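Local coordinates for protein putative poly(3-hydroxybutyrate) depolymerase LpqC (Bordetella parapertussis 12822, PDB 3D0K) that probably hydrolyses ester bonds, perhaps those of poly(3-hydroxybutyrate), in the manner of a serine hydrolase, at residues 150-153 with 154-158; 249-252 with 253-257. One frame throughout, in Å; residues are numbered along the deposited sequence. Where two conformers were deposited one is given.

Contact 1: residues 150-153 with 154-158; sequences GGQF and VHRLM. With SO4 (sulfate ion), chain E.
Phe153 and Leu157 stand one helical turn apart, and Phe153 CE1 meets Leu157 CD1 at 3.9 Å. The four-residue spacing puts both on one flank; each has CG anti to the backbone N, and the ring and the leucine branch cross at an angle. The backbone bond from Leu157 N to Phe153 O spans the same turn. Val154 CG2 lies 3.2 Å from Gly150 O, the carbonyl that accepts from Val154 N. On another flank Gln152 and Arg156 run alongside each other and point the same way. Arg156 NH1 donates to Gln152 OE1 at 2.9 Å, in the amide plane and on a lone pair. The bond is bent, with an N-H...O angle of 135°, and OE1 sits 31° out of the guanidinium plane. The two flat groups are turned 80° apart, while Gln152 CB lies over a guanidinium face. Gln152 NE2 donates to sulfate O1 at 2.8 Å, and the two bonds together probably hold the amide's rotation in this crystal. Arg156 NE is hydrogen-bonded to Thr178 OG1, a second polar anchor beside NH1. His155 presents its edge to the first turn, CD2 lying 3.0 Å from Gly151 O. Helix 149-160 is the connecting helix of a beta-alpha-beta crossover: Val154 packs on strands 142-147 and 168-172, Leu157 on strand 142-147, and Phe153 and Leu157 both reach Val124 of helix 122-133.

Contact 2: residues 249-252 with 253-257; sequences QRAA and AQRGL
Arg255 folds back along the helix end toward Ala251, and its side chain can be followed over that residue's carbonyl. CB lies 3.6 Å from Ala251 O, and CG and CD pass it at 3.4 and 3.5 Å, so the aliphatic part stays beside the oxygen. The chain is extended from CG to NE, with CG beside the backbone N, and the turn at NE (chi4 79°) then swings CZ and NH1 round to the same oxygen. NE makes a salt bridge with Glu197 OE2. Beyond CZ, NH1 donates to Ala251 O at 3.0 Å; the oxygen lies in the guanidinium plane, at its edge, while the C=O...N angle of 111° shows an approach from the flank of the carbonyl. NH1 also touches the methyl of Ala251, at 3.6 Å from CB. The side chain thus takes up a carbonyl to which its own backbone N makes just a weak bond.

The next carbonyl, Ala252 O, accepts from Arg255 N at 3.1 Å and from Leu257 N at 2.9 Å. The two donors come from opposite faces of its plane, and Arg255 N sits well above that plane, not on a lone pair. Gly256, with phi 66°, makes the turn between them, a Schellman motif that ends the helix. Ala252 CB and Leu257 CB approach to 4.4 Å across this turn. The end of helix 237-255 rests against helix 197-205: Ala251 and Ala252 pack on Leu204, Arg255 on Leu200 and Leu257 on Ala201, with Phe259 covering Ala252 from the following loop.

Contact 1 is central and contact 2 peripheral: their centres lie about 5 and 24 Å from the centre of the chain and about 21 Å from each other. Nearest atoms are about 12 Å apart, so the two do not touch. Contact 1 begins at Gly150 of a probable nucleophile elbow, and Gln152 lies near, without touching, the likely triad of Ser148, His271 and Asp216. The sulfate, probably from the crystallisation liquor, bridges helix 149-160 and the start of helix 237-255, being hydrogen-bonded to Gln152 and Arg237. His155 meets Tyr244 of helix 237-255 edge-to-face, whereas contact 2 closes the far end of that helix.

Contact 1: residues 150-153 with 154-158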
# COMPACT_ATOMS: atom_id res chain seq x y z
N GLY A 150 -5.81 -2.48 1.31
CA GLY A 150 -4.49 -1.92 1.47
C GLY A 150 -3.94 -1.54 0.08
O GLY A 150 -3.10 -0.69 -0.01
N GLY A 151 -4.40 -2.16 -1.01
CA GLY A 151 -4.00 -1.71 -2.36
C GLY A 151 -4.80 -0.41 -2.69
O GLY A 151 -4.30 0.48 -3.41
N GLN A 152 -6.03 -0.28 -2.16
CA GLN A 152 -6.72 1.05 -2.20
C GLN A 152 -5.86 2.12 -1.46
O GLN A 152 -5.60 3.19 -2.00
CB GLN A 152 -8.08 0.99 -1.59
CG GLN A 152 -9.04 0.07 -2.31
CD GLN A 152 -10.43 0.19 -1.74
OE1 GLN A 152 -10.84 1.26 -1.37
NE2 GLN A 152 -11.19 -0.92 -1.72
N PHE A 153 -5.43 1.79 -0.24
CA PHE A 153 -4.59 2.69 0.57
C PHE A 153 -3.32 3.11 -0.18
O PHE A 153 -3.00 4.30 -0.22
CB PHE A 153 -4.26 1.93 1.86
CG PHE A 153 -3.45 2.69 2.89
CD1 PHE A 153 -2.04 2.74 2.81
CD2 PHE A 153 -4.09 3.25 4.01
CE1 PHE A 153 -1.31 3.39 3.78
CE2 PHE A 153 -3.32 3.88 5.02
CZ PHE A 153 -1.95 3.92 4.90
N VAL A 154 -2.60 2.14 -0.75
CA VAL A 154 -1.33 2.43 -1.39
C VAL A 154 -1.45 3.37 -2.60
O VAL A 154 -0.67 4.33 -2.72
CB VAL A 154 -0.59 1.10 -1.72
CG1 VAL A 154 0.56 1.29 -2.76
CG2 VAL A 154 -0.12 0.44 -0.43
N HIS A 155 -2.43 3.12 -3.50
CA HIS A 155 -2.53 4.00 -4.70
C HIS A 155 -3.03 5.40 -4.35
O HIS A 155 -2.64 6.37 -5.00
CB HIS A 155 -3.30 3.37 -5.89
CG HIS A 155 -4.79 3.37 -5.75
ND1 HIS A 155 -5.59 4.33 -6.33
CD2 HIS A 155 -5.63 2.46 -5.21
CE1 HIS A 155 -6.87 4.04 -6.09
NE2 HIS A 155 -6.91 2.93 -5.38
N ARG A 156 -3.80 5.49 -3.27
CA ARG A 156 -4.32 6.79 -2.81
C ARG A 156 -3.20 7.51 -2.04
O ARG A 156 -3.14 8.72 -2.07
CB ARG A 156 -5.53 6.62 -1.92
CG ARG A 156 -6.73 6.12 -2.77
CD ARG A 156 -8.01 6.00 -1.98
NE ARG A 156 -9.00 5.45 -2.95
CZ ARG A 156 -9.91 4.52 -2.70
NH1 ARG A 156 -10.08 4.02 -1.48
NH2 ARG A 156 -10.71 4.09 -3.69
N LEU A 157 -2.33 6.75 -1.39
CA LEU A 157 -1.13 7.30 -0.78
C LEU A 157 -0.27 7.95 -1.88
O LEU A 157 0.19 9.11 -1.77
CB LEU A 157 -0.38 6.18 -0.04
CG LEU A 157 0.94 6.55 0.68
CD1 LEU A 157 1.25 5.56 1.78
CD2 LEU A 157 2.19 6.72 -0.26
N MSE A 158 -0.08 7.21 -2.96
CA MSE A 158 0.68 7.71 -4.12
C MSE A 158 0.05 8.92 -4.78
O MSE A 158 0.78 9.75 -5.33
CB MSE A 158 0.99 6.59 -5.13
CG MSE A 158 1.93 5.48 -4.49
SE MSE A 158 3.59 6.17 -3.72
CE MSE A 158 4.44 6.34 -5.49
S SO4 E . -11.48 -4.44 -1.17
O1 SO4 E . -10.35 -3.64 -1.63
O2 SO4 E . -12.58 -3.49 -0.90
O3 SO4 E . -11.97 -5.41 -2.10
O4 SO4 E . -11.27 -5.03 0.14

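Contact 2: residues 249-252 with 253-257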
# COMPACT_ATOMS: atom_id res chain seq x y z
N GLN A 249 -3.27 5.97 -18.36
CA GLN A 249 -2.72 6.11 -19.72
C GLN A 249 -3.34 7.32 -20.41
O GLN A 249 -2.61 8.16 -20.96
CB GLN A 249 -3.03 4.85 -20.53
CG GLN A 249 -1.84 4.30 -21.33
CD GLN A 249 -2.06 2.83 -21.78
OE1 GLN A 249 -3.20 2.34 -21.81
NE2 GLN A 249 -0.98 2.14 -22.12
N ARG A 250 -4.66 7.42 -20.34
CA ARG A 250 -5.37 8.54 -21.00
C ARG A 250 -5.11 9.87 -20.32
O ARG A 250 -4.93 10.88 -21.03
CB ARG A 250 -6.86 8.30 -21.11
CG ARG A 250 -7.19 7.24 -22.18
CD ARG A 250 -8.68 7.22 -22.43
NE ARG A 250 -9.36 6.94 -21.16
CZ ARG A 250 -9.71 5.72 -20.74
NH1 ARG A 250 -9.48 4.66 -21.51
NH2 ARG A 250 -10.31 5.57 -19.57
N ALA A 251 -5.09 9.88 -18.97
CA ALA A 251 -4.79 11.12 -18.24
C ALA A 251 -3.41 11.66 -18.63
O ALA A 251 -3.24 12.88 -18.79
CB ALA A 251 -4.86 10.91 -16.68
N ALA A 252 -2.42 10.78 -18.74
CA ALA A 252 -1.04 11.20 -19.06
C ALA A 252 -0.99 11.72 -20.49
O ALA A 252 -0.39 12.77 -20.78
CB ALA A 252 -0.03 10.01 -18.88
N ALA A 253 -1.65 10.98 -21.39
CA ALA A 253 -1.59 11.36 -22.82
C ALA A 253 -2.32 12.68 -23.12
O ALA A 253 -1.87 13.44 -24.00
CB ALA A 253 -2.14 10.26 -23.71
N GLN A 254 -3.41 12.94 -22.40
CA GLN A 254 -4.16 14.19 -22.62
C GLN A 254 -3.34 15.39 -22.15
O GLN A 254 -3.57 16.54 -22.58
CB GLN A 254 -5.51 14.14 -21.90
CG GLN A 254 -6.52 13.18 -22.55
CD GLN A 254 -7.61 12.72 -21.60
OE1 GLN A 254 -7.65 13.11 -20.44
NE2 GLN A 254 -8.51 11.86 -22.10
N ARG A 255 -2.36 15.11 -21.30
CA ARG A 255 -1.51 16.12 -20.73
C ARG A 255 -0.12 16.18 -21.34
O ARG A 255 0.67 17.05 -20.96
CB ARG A 255 -1.42 15.93 -19.21
CG ARG A 255 -2.77 16.25 -18.48
CD ARG A 255 -2.69 15.84 -17.00
NE ARG A 255 -3.90 16.24 -16.24
CZ ARG A 255 -5.03 15.55 -16.28
NH1 ARG A 255 -5.11 14.48 -17.06
NH2 ARG A 255 -6.08 15.94 -15.56
N GLY A 256 0.20 15.22 -22.20
CA GLY A 256 1.53 15.08 -22.78
C GLY A 256 2.58 14.73 -21.74
O GLY A 256 3.75 15.07 -21.93
N LEU A 257 2.16 14.07 -20.66
CA LEU A 257 3.02 13.70 -19.52
C LEU A 257 3.65 12.31 -19.65
O LEU A 257 3.04 11.42 -20.24
CB LEU A 257 2.27 13.75 -18.17
CG LEU A 257 1.95 15.16 -17.66
CD1 LEU A 257 0.93 15.09 -16.55
CD2 LEU A 257 3.20 16.02 -17.24